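Local atomic coordinates of uncharacterized protein (Pyrococcus furiosus DSM 3638, PDB entry 3WZ2), a protein that probably acts as a chaperone in the assembly of the proteasome, as an archaeal relative of the proteasome-assembly chaperones. Residues G25-G28 against G33-A36; F39-L44 against I82-I87; L62-R67 against R73-N78; I114-M119 against A192-V197. All blocks are in the same frame, centred on the assembly; numbering follows the deposited sequence.

Interaction 1: G25-G28 against G33-A36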
# COMPACT_ATOMS: atom_id res chain seq x y z
N GLY B 25 -17.57 23.66 -4.63
CA GLY B 25 -17.11 23.71 -6.02
C GLY B 25 -15.73 23.10 -6.19
O GLY B 25 -14.83 23.75 -6.71
N TYR B 26 -15.58 21.84 -5.79
CA TYR B 26 -14.29 21.15 -5.91
C TYR B 26 -13.97 20.88 -7.39
O TYR B 26 -14.86 20.86 -8.22
CB TYR B 26 -14.26 19.84 -5.12
CG TYR B 26 -13.88 19.97 -3.63
CD1 TYR B 26 -14.10 21.15 -2.95
CD2 TYR B 26 -13.26 18.90 -2.95
CE1 TYR B 26 -13.75 21.30 -1.62
CE2 TYR B 26 -12.92 19.03 -1.62
CZ TYR B 26 -13.17 20.22 -0.95
OH TYR B 26 -12.84 20.41 0.38
N PRO B 27 -12.69 20.63 -7.71
CA PRO B 27 -12.35 20.34 -9.09
C PRO B 27 -13.06 19.15 -9.66
O PRO B 27 -13.25 18.15 -9.00
CB PRO B 27 -10.84 20.06 -9.04
CG PRO B 27 -10.36 20.74 -7.79
CD PRO B 27 -11.50 20.64 -6.83
N GLY B 28 -13.46 19.26 -10.91
CA GLY B 28 -14.26 18.23 -11.56
C GLY B 28 -14.36 18.63 -13.04
O GLY B 28 -13.58 19.46 -13.50
N GLY B 33 -17.31 23.88 -11.58
CA GLY B 33 -17.60 24.24 -10.19
C GLY B 33 -16.47 25.02 -9.56
O GLY B 33 -16.72 25.96 -8.78
N HIS B 34 -15.24 24.63 -9.89
CA HIS B 34 -14.04 25.33 -9.40
C HIS B 34 -13.97 26.79 -9.81
O HIS B 34 -13.78 27.69 -8.99
CB HIS B 34 -12.82 24.59 -9.91
CG HIS B 34 -11.53 25.18 -9.47
ND1 HIS B 34 -11.00 24.94 -8.22
CD2 HIS B 34 -10.65 25.99 -10.11
CE1 HIS B 34 -9.87 25.61 -8.09
NE2 HIS B 34 -9.62 26.24 -9.22
N ILE B 35 -14.20 27.05 -11.09
CA ILE B 35 -14.25 28.44 -11.56
C ILE B 35 -15.41 29.20 -10.89
O ILE B 35 -15.26 30.32 -10.41
CB ILE B 35 -14.38 28.45 -13.10
CG1 ILE B 35 -13.10 27.89 -13.72
CG2 ILE B 35 -14.61 29.85 -13.60
CD1 ILE B 35 -13.23 27.40 -15.14
N ALA B 36 -16.59 28.59 -10.88
CA ALA B 36 -17.75 29.27 -10.33
C ALA B 36 -17.52 29.65 -8.86
O ALA B 36 -17.84 30.75 -8.42
CB ALA B 36 -18.96 28.38 -10.46
O HOH W 1 -12.38 24.26 -5.85
O HOH W 2 -14.84 21.90 -11.04
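The imidazole of His34 is met obliquely by two groups of the 25-28 loop, Pro27 CG and the carbonyl oxygen of Gly25. The loop links strand 21-24 to helix 32-43, making this a glycine-rich beta-loop-alpha connection in which the chain folds back against the first turn of its own helix. The backbones come very close: Gly25 CA and Gly33 CA are 4.2 Å apart. Glycine suits position 25 because a beta carbon there would run into the carbonyl oxygen of Gly33. The same closeness brings Gly25 O to 3.2 Å from His34 CA, a CA-H...O contact rather than a conventional hydrogen bond.

No direct hydrogen bond joins the two segments; two waters bridge them. One donates to Tyr26 O and accepts from His34 N, at 3.0 Å from Tyr26 O. It thereby serves an N-H of the first helical turn, where no earlier carbonyl of the helix is available. Proline at position 27 adds a compact apolar ring beside the imidazole, while the side chain of Tyr26 leaves away from the helix and packs on Ala83 and Ala85 of strand 80-85. The His34 side chain leaves with CG anti to the backbone N (chi1 -179°), which sets the ring alongside the loop, where Pro27, Asp86 and Met225 of helix 223-235 touch it. There ND1 shares the other water with the loop: the water lies 2.8 Å from His34 ND1 and donates to Gly25 O at 2.6 Å.

Interaction 2: F39-L44 against I82-I87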
# COMPACT_ATOMS: atom_id res chain seq x y z
N PHE B 39 -14.85 32.36 -8.38
CA PHE B 39 -15.44 33.62 -8.76
C PHE B 39 -16.37 34.14 -7.68
O PHE B 39 -16.28 35.29 -7.28
CB PHE B 39 -16.20 33.47 -10.06
CG PHE B 39 -16.75 34.77 -10.57
CD1 PHE B 39 -15.87 35.79 -10.92
CD2 PHE B 39 -18.10 34.97 -10.71
CE1 PHE B 39 -16.34 36.97 -11.39
CE2 PHE B 39 -18.58 36.17 -11.17
CZ PHE B 39 -17.69 37.18 -11.52
N LEU B 40 -17.28 33.31 -7.19
CA LEU B 40 -18.20 33.82 -6.18
C LEU B 40 -17.53 34.27 -4.92
O LEU B 40 -18.01 35.21 -4.28
CB LEU B 40 -19.24 32.79 -5.80
CG LEU B 40 -20.34 32.60 -6.81
CD1 LEU B 40 -20.98 31.24 -6.66
CD2 LEU B 40 -21.38 33.69 -6.63
N ALA B 41 -16.50 33.56 -4.48
CA ALA B 41 -15.88 33.90 -3.22
C ALA B 41 -15.22 35.28 -3.32
O ALA B 41 -15.28 36.07 -2.39
CB ALA B 41 -14.85 32.87 -2.85
N LYS B 42 -14.61 35.54 -4.48
CA LYS B 42 -13.98 36.82 -4.76
C LYS B 42 -15.01 37.93 -4.95
O LYS B 42 -14.90 38.98 -4.33
CB LYS B 42 -13.08 36.70 -5.97
CG LYS B 42 -12.48 38.02 -6.44
CD LYS B 42 -11.59 37.82 -7.66
CE LYS B 42 -10.19 37.43 -7.22
NZ LYS B 42 -9.36 36.88 -8.32
N GLU B 43 -16.07 37.68 -5.73
CA GLU B 43 -17.06 38.72 -5.98
C GLU B 43 -17.89 39.11 -4.77
O GLU B 43 -18.34 40.25 -4.67
CB GLU B 43 -18.05 38.30 -7.07
CG GLU B 43 -17.52 38.38 -8.46
CD GLU B 43 -16.87 39.73 -8.81
OE1 GLU B 43 -17.63 40.69 -9.06
OE2 GLU B 43 -15.62 39.80 -8.85
N LEU B 44 -18.14 38.16 -3.88
CA LEU B 44 -18.86 38.47 -2.64
C LEU B 44 -17.92 38.91 -1.52
O LEU B 44 -18.36 39.02 -0.38
CB LEU B 44 -19.67 37.25 -2.17
CG LEU B 44 -20.83 36.86 -3.10
CD1 LEU B 44 -21.36 35.48 -2.81
CD2 LEU B 44 -21.96 37.89 -3.00
N ILE B 82 -18.39 28.89 1.18
CA ILE B 82 -17.94 28.30 -0.08
C ILE B 82 -16.71 27.46 0.14
O ILE B 82 -15.76 27.92 0.76
CB ILE B 82 -17.63 29.39 -1.10
CG1 ILE B 82 -18.93 30.14 -1.38
CG2 ILE B 82 -17.09 28.81 -2.39
CD1 ILE B 82 -18.80 31.21 -2.41
N ALA B 83 -16.73 26.22 -0.37
CA ALA B 83 -15.64 25.29 -0.21
C ALA B 83 -14.89 25.14 -1.52
O ALA B 83 -15.51 24.80 -2.54
CB ALA B 83 -16.19 23.94 0.22
N ILE B 84 -13.57 25.29 -1.46
CA ILE B 84 -12.70 25.30 -2.64
C ILE B 84 -11.58 24.31 -2.41
O ILE B 84 -11.12 24.15 -1.29
CB ILE B 84 -12.12 26.73 -2.82
CG1 ILE B 84 -13.29 27.68 -3.32
CG2 ILE B 84 -10.87 26.74 -3.71
CD1 ILE B 84 -12.97 29.13 -3.47
N ALA B 85 -11.12 23.67 -3.47
CA ALA B 85 -9.91 22.88 -3.43
C ALA B 85 -9.03 23.15 -4.65
O ALA B 85 -9.51 23.10 -5.77
CB ALA B 85 -10.26 21.39 -3.38
N ASP B 86 -7.74 23.33 -4.43
CA ASP B 86 -6.81 23.52 -5.51
C ASP B 86 -6.05 22.26 -5.94
O ASP B 86 -5.26 22.32 -6.86
CB ASP B 86 -5.85 24.66 -5.17
CG ASP B 86 -6.53 26.04 -5.28
OD1 ASP B 86 -7.34 26.23 -6.20
OD2 ASP B 86 -6.29 26.92 -4.42
N ILE B 87 -6.36 21.12 -5.34
CA ILE B 87 -5.75 19.85 -5.72
C ILE B 87 -6.88 18.83 -5.93
O ILE B 87 -7.96 18.97 -5.36
CB ILE B 87 -4.73 19.38 -4.66
CG1 ILE B 87 -5.36 19.40 -3.29
CG2 ILE B 87 -3.57 20.36 -4.62
CD1 ILE B 87 -4.51 18.75 -2.23
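Ile82 CD1 is the tight point here, lying 3.8 Å from Leu40 CB and 3.9 Å from the backbone nitrogen Ala41 N. The side chain starts with CG1 anti to the carbonyl carbon and is then fully extended (chi2 -178°), which carries the terminal methyl right up to the helix surface. Ala41 suits this place because its side chain stops at one carbon and lets the strand approach. A second isoleucine reaches that carbon as well, with Ile84 CD1 4.2 Å from Ala41 CB. Helix 32-43 thus packs on one face of the central mixed sheet of an alpha/beta fold, the axes of helix 39-43 and strand 82-85 coming within 9.4 Å at 125°. The beta-branched isoleucines, two residues apart on the strand, present their methyls to the same helix, and Leu40 continues the apolar layer toward Val195 and Leu198 of helix 188-202. Towards the C-terminal end of the helix the fit slackens: Leu44 points at the strand, yet its nearest approach is 5.0 Å, from Leu44 CD1 to Ile82 CD1. On the solvent side lie the charged Lys42 and Glu43, and Glu43 CG sits over one face of the Phe39 ring, 3.3 Å above its plane.

Interaction 3: L62-R67 against R73-N78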
# COMPACT_ATOMS: atom_id res chain seq x y z
N LEU B 62 -0.47 28.06 -0.52
CA LEU B 62 -0.72 28.98 -1.62
C LEU B 62 -0.67 30.37 -1.09
O LEU B 62 -1.19 30.64 -0.01
CB LEU B 62 -2.09 28.74 -2.21
CG LEU B 62 -2.22 27.55 -3.11
CD1 LEU B 62 -0.88 26.96 -3.50
CD2 LEU B 62 -3.13 26.49 -2.55
N ILE B 63 -0.02 31.26 -1.82
CA ILE B 63 0.02 32.64 -1.42
C ILE B 63 -1.00 33.37 -2.27
O ILE B 63 -0.92 33.34 -3.49
CB ILE B 63 1.40 33.28 -1.62
CG1 ILE B 63 2.51 32.41 -1.04
CG2 ILE B 63 1.43 34.66 -1.00
CD1 ILE B 63 2.35 32.07 0.42
N LEU B 64 -1.94 34.04 -1.61
CA LEU B 64 -3.00 34.80 -2.26
C LEU B 64 -3.04 36.17 -1.61
O LEU B 64 -3.24 36.26 -0.40
CB LEU B 64 -4.36 34.13 -2.08
CG LEU B 64 -4.92 33.02 -2.95
CD1 LEU B 64 -3.88 32.51 -3.91
CD2 LEU B 64 -5.52 31.87 -2.15
N GLU B 65 -2.78 37.22 -2.40
CA GLU B 65 -2.72 38.60 -1.87
C GLU B 65 -1.77 38.74 -0.68
O GLU B 65 -2.10 39.38 0.32
CB GLU B 65 -4.13 39.05 -1.46
CG GLU B 65 -5.17 38.84 -2.55
CD GLU B 65 -6.42 39.68 -2.37
OE1 GLU B 65 -6.34 40.93 -2.26
OE2 GLU B 65 -7.50 39.07 -2.34
N GLY B 66 -0.61 38.09 -0.76
CA GLY B 66 0.37 38.18 0.32
C GLY B 66 -0.02 37.51 1.61
O GLY B 66 0.50 37.85 2.66
N ARG B 67 -0.91 36.52 1.54
CA ARG B 67 -1.28 35.72 2.70
C ARG B 67 -1.13 34.24 2.39
O ARG B 67 -1.59 33.77 1.35
CB ARG B 67 -2.72 36.02 3.10
CG ARG B 67 -2.88 37.42 3.68
CD ARG B 67 -4.17 37.61 4.45
NE ARG B 67 -4.42 39.04 4.62
CZ ARG B 67 -5.12 39.79 3.76
NH1 ARG B 67 -5.65 39.26 2.65
NH2 ARG B 67 -5.28 41.08 4.00
N ARG B 73 -9.85 24.99 1.35
CA ARG B 73 -10.22 26.09 2.19
C ARG B 73 -11.71 26.40 2.09
O ARG B 73 -12.37 26.00 1.13
CB ARG B 73 -9.36 27.36 1.95
CG ARG B 73 -9.09 27.66 0.52
CD ARG B 73 -8.04 28.77 0.32
NE ARG B 73 -8.14 29.16 -1.07
CZ ARG B 73 -7.63 28.47 -2.06
NH1 ARG B 73 -6.93 27.36 -1.83
NH2 ARG B 73 -7.77 28.92 -3.30
N PHE B 74 -12.20 27.10 3.10
CA PHE B 74 -13.58 27.56 3.19
C PHE B 74 -13.60 29.06 3.32
O PHE B 74 -12.87 29.63 4.14
CB PHE B 74 -14.26 26.96 4.42
CG PHE B 74 -14.27 25.46 4.40
CD1 PHE B 74 -15.18 24.78 3.62
CD2 PHE B 74 -13.35 24.73 5.15
CE1 PHE B 74 -15.18 23.40 3.59
CE2 PHE B 74 -13.36 23.34 5.11
CZ PHE B 74 -14.27 22.67 4.31
N TYR B 75 -14.42 29.70 2.48
CA TYR B 75 -14.66 31.12 2.55
C TYR B 75 -16.04 31.37 3.07
O TYR B 75 -16.94 30.53 2.92
CB TYR B 75 -14.52 31.73 1.16
CG TYR B 75 -13.11 31.72 0.62
CD1 TYR B 75 -12.21 32.73 0.96
CD2 TYR B 75 -12.68 30.72 -0.20
CE1 TYR B 75 -10.92 32.74 0.49
CE2 TYR B 75 -11.37 30.72 -0.70
CZ TYR B 75 -10.51 31.73 -0.33
OH TYR B 75 -9.24 31.71 -0.83
N GLY B 76 -16.22 32.52 3.68
CA GLY B 76 -17.41 32.82 4.43
C GLY B 76 -17.78 34.27 4.33
O GLY B 76 -16.91 35.14 4.35
N LYS B 77 -19.07 34.51 4.22
CA LYS B 77 -19.65 35.81 4.49
C LYS B 77 -21.08 35.62 4.92
O LYS B 77 -21.86 35.01 4.19
CB LYS B 77 -19.68 36.59 3.17
CG LYS B 77 -20.16 38.03 3.27
CD LYS B 77 -19.02 38.86 3.84
CE LYS B 77 -18.51 39.94 2.94
NZ LYS B 77 -18.47 41.17 3.77
N ASN B 78 -21.44 36.19 6.06
CA ASN B 78 -22.80 36.06 6.63
C ASN B 78 -23.13 34.58 6.77
O ASN B 78 -22.39 33.88 7.44
CB ASN B 78 -23.83 36.82 5.80
CG ASN B 78 -23.54 38.31 5.76
OD1 ASN B 78 -23.14 38.90 6.76
ND2 ASN B 78 -23.75 38.93 4.61
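Van der Waals contact joins these segments, with Leu64 CD2 resting over one face of the Arg73 guanidinium, 3.6 Å above its plane and offset toward the rim. Leu62 reaches the same group from another direction, its side chain roughly perpendicular to that of Arg73 and its CD2 4.0 Å from Arg73 NH1. Leucine suits both places, since a branched apolar end can lie against a flat cation without competing for its N-H groups.

Hydrogen bonding fixes the guanidinium. Arg73 NE donates to Tyr75 OH at 2.8 Å, with the hydroxyl only 9° out of the guanidinium plane, so its rotation is constrained. The arginine CG sits between the backbone N and the carbonyl carbon (chi1 42°), and from there the chain runs extended to NE, close to the tyrosine two residues on.

The charge is met elsewhere: Arg73 NH1 forms a salt bridge with Asp86 OD2 and a hydrogen bond with Pro70 O. A leucine here would probably leave Asp86 without its cation and Tyr75 OH without this donor.

Strand 60-64 turns back through a type I' beta turn, Leu64 to Arg67, into strand 67-69. This hairpin stands off strand 72-77 of the main sheet, which runs between strands 47-53 and 80-85, and at Leu62 and Ile63 it pairs antiparallel with a strand of a neighbouring subunit.

Interaction 4: I114-M119 against A192-V197; sequences ISLAGM and ANVVEV
Strand 112-120 and helix 188-202 come together at Leu116 and Val194, whose CA atoms are 7.2 Å apart, leaving room for one layer of side chains between the backbones. That layer is formed by Leu116 CD2 and Val194 CG1, in contact at 3.8 Å, the side chains meeting at a slant. The leucine leaves the strand with CG anti to the carbonyl carbon; chi2 -177° extends CD1 and leaves CD2, the other branch, to meet Val194. Val194 divides its two methyls: CG1, anti to the backbone N, takes the leucine, whereas CG2 lies 4.2 Å from Ala117 O. Valine suits this position because both branches are short and leave close to the helix backbone, one meeting Leu116 and the other Ala117, successive strand residues.

Leu116 and Val194 also share helix 32-43 as a neighbour, Leu116 touching Ala36 and Val194 touching Val32, so helices 32-43 and 188-202 cover this face of the sheet together. Ala117 turns its methyl away from the helix, where Ser160 of helix 158-169 touches it; a small residue fits there, between the sheet and its other helical layer. The strand has sheet neighbours on both flanks, pairing through Ile114 and Leu116 with strand 21-24 and through Ser115 with strand 174-181, as expected in the middle of an alpha/beta fold.

No polar bond directs the two segments: the contact rests mainly on apolar packing, with one methyl against a backbone carbonyl, and its fit is one of shape, shared with the packing of both on helix 32-43.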
# COMPACT_ATOMS: atom_id res chain seq x y z
N ILE B 114 -25.33 22.99 -1.58
CA ILE B 114 -25.42 23.17 -3.02
C ILE B 114 -24.06 22.86 -3.62
O ILE B 114 -23.08 23.53 -3.32
CB ILE B 114 -25.81 24.62 -3.37
CG1 ILE B 114 -27.15 24.99 -2.77
CG2 ILE B 114 -25.91 24.79 -4.88
CD1 ILE B 114 -27.44 26.48 -2.72
N SER B 115 -24.00 21.87 -4.50
CA SER B 115 -22.79 21.60 -5.25
C SER B 115 -22.88 22.19 -6.65
O SER B 115 -23.91 22.18 -7.29
CB SER B 115 -22.55 20.07 -5.32
OG SER B 115 -22.29 19.56 -4.03
N LEU B 116 -21.77 22.75 -7.10
CA LEU B 116 -21.63 23.29 -8.42
C LEU B 116 -20.74 22.37 -9.22
O LEU B 116 -19.61 22.08 -8.82
CB LEU B 116 -20.96 24.66 -8.34
CG LEU B 116 -21.61 25.62 -7.37
CD1 LEU B 116 -20.88 26.93 -7.47
CD2 LEU B 116 -23.09 25.78 -7.66
N ALA B 117 -21.26 21.84 -10.31
CA ALA B 117 -20.55 20.81 -11.07
C ALA B 117 -20.67 21.08 -12.56
O ALA B 117 -21.48 21.92 -12.99
CB ALA B 117 -21.11 19.44 -10.74
N GLY B 118 -19.94 20.28 -13.34
CA GLY B 118 -20.04 20.26 -14.78
C GLY B 118 -20.64 18.97 -15.30
O GLY B 118 -20.68 18.00 -14.60
N MET B 119 -21.19 19.00 -16.51
CA MET B 119 -21.71 17.79 -17.14
C MET B 119 -21.17 17.75 -18.55
O MET B 119 -21.47 18.64 -19.36
CB MET B 119 -23.23 17.83 -17.20
CG MET B 119 -23.92 16.65 -17.85
SD MET B 119 -25.65 17.07 -18.22
CE MET B 119 -26.19 15.60 -19.11
N ALA B 192 -20.04 30.44 -15.67
CA ALA B 192 -20.87 31.64 -15.64
C ALA B 192 -22.33 31.27 -15.70
O ALA B 192 -23.12 31.87 -14.98
CB ALA B 192 -20.51 32.57 -16.80
N ASN B 193 -22.69 30.31 -16.55
CA ASN B 193 -24.07 29.84 -16.59
C ASN B 193 -24.54 29.33 -15.21
O ASN B 193 -25.66 29.59 -14.78
CB ASN B 193 -24.24 28.70 -17.60
CG ASN B 193 -23.95 29.12 -19.05
OD1 ASN B 193 -24.03 30.29 -19.37
ND2 ASN B 193 -23.71 28.14 -19.93
N VAL B 194 -23.66 28.60 -14.52
CA VAL B 194 -23.99 28.07 -13.21
C VAL B 194 -24.12 29.18 -12.17
O VAL B 194 -25.05 29.19 -11.37
CB VAL B 194 -22.96 27.02 -12.76
CG1 VAL B 194 -23.13 26.70 -11.31
CG2 VAL B 194 -23.12 25.78 -13.62
N VAL B 195 -23.21 30.15 -12.20
CA VAL B 195 -23.32 31.27 -11.29
C VAL B 195 -24.63 32.05 -11.48
O VAL B 195 -25.26 32.42 -10.49
CB VAL B 195 -22.14 32.23 -11.43
CG1 VAL B 195 -22.39 33.50 -10.63
CG2 VAL B 195 -20.89 31.54 -10.98
N GLU B 196 -25.06 32.24 -12.72
CA GLU B 196 -26.34 32.92 -12.97
C GLU B 196 -27.49 32.20 -12.29
O GLU B 196 -28.34 32.84 -11.71
CB GLU B 196 -26.66 33.08 -14.48
CG GLU B 196 -25.85 34.15 -15.19
CD GLU B 196 -26.18 34.28 -16.69
OE1 GLU B 196 -26.04 33.29 -17.47
OE2 GLU B 196 -26.61 35.38 -17.09
N VAL B 197 -27.56 30.89 -12.40
CA VAL B 197 -28.63 30.13 -11.72
C VAL B 197 -28.52 30.23 -10.22
O VAL B 197 -29.52 30.42 -9.53
CB VAL B 197 -28.66 28.68 -12.15
CG1 VAL B 197 -29.69 27.92 -11.33
CG2 VAL B 197 -28.98 28.56 -13.64

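Overall arrangement
From the N terminus, interaction 1 comes first, closing a short turn of four intervening residues on the way from strand 21-24 into helix 32-43. The same helix then opens interaction 2, which closes a 37-residue, strand-rich loop on strand 80-85. Interaction 3 is nested inside that loop, tying the 60-69 hairpin to strand 72-77, the neighbour of strand 80-85 in the sheet. Interaction 4 follows in series, spanning 72 residues to bring helix 188-202 onto strand 112-120. None of the loops cross. Helix 32-43 sits in the middle: Ala36 of interaction 1 touches Leu116 and Val195 of interaction 4, whereas interactions 3 and 4 lie about 21 Å apart between centres.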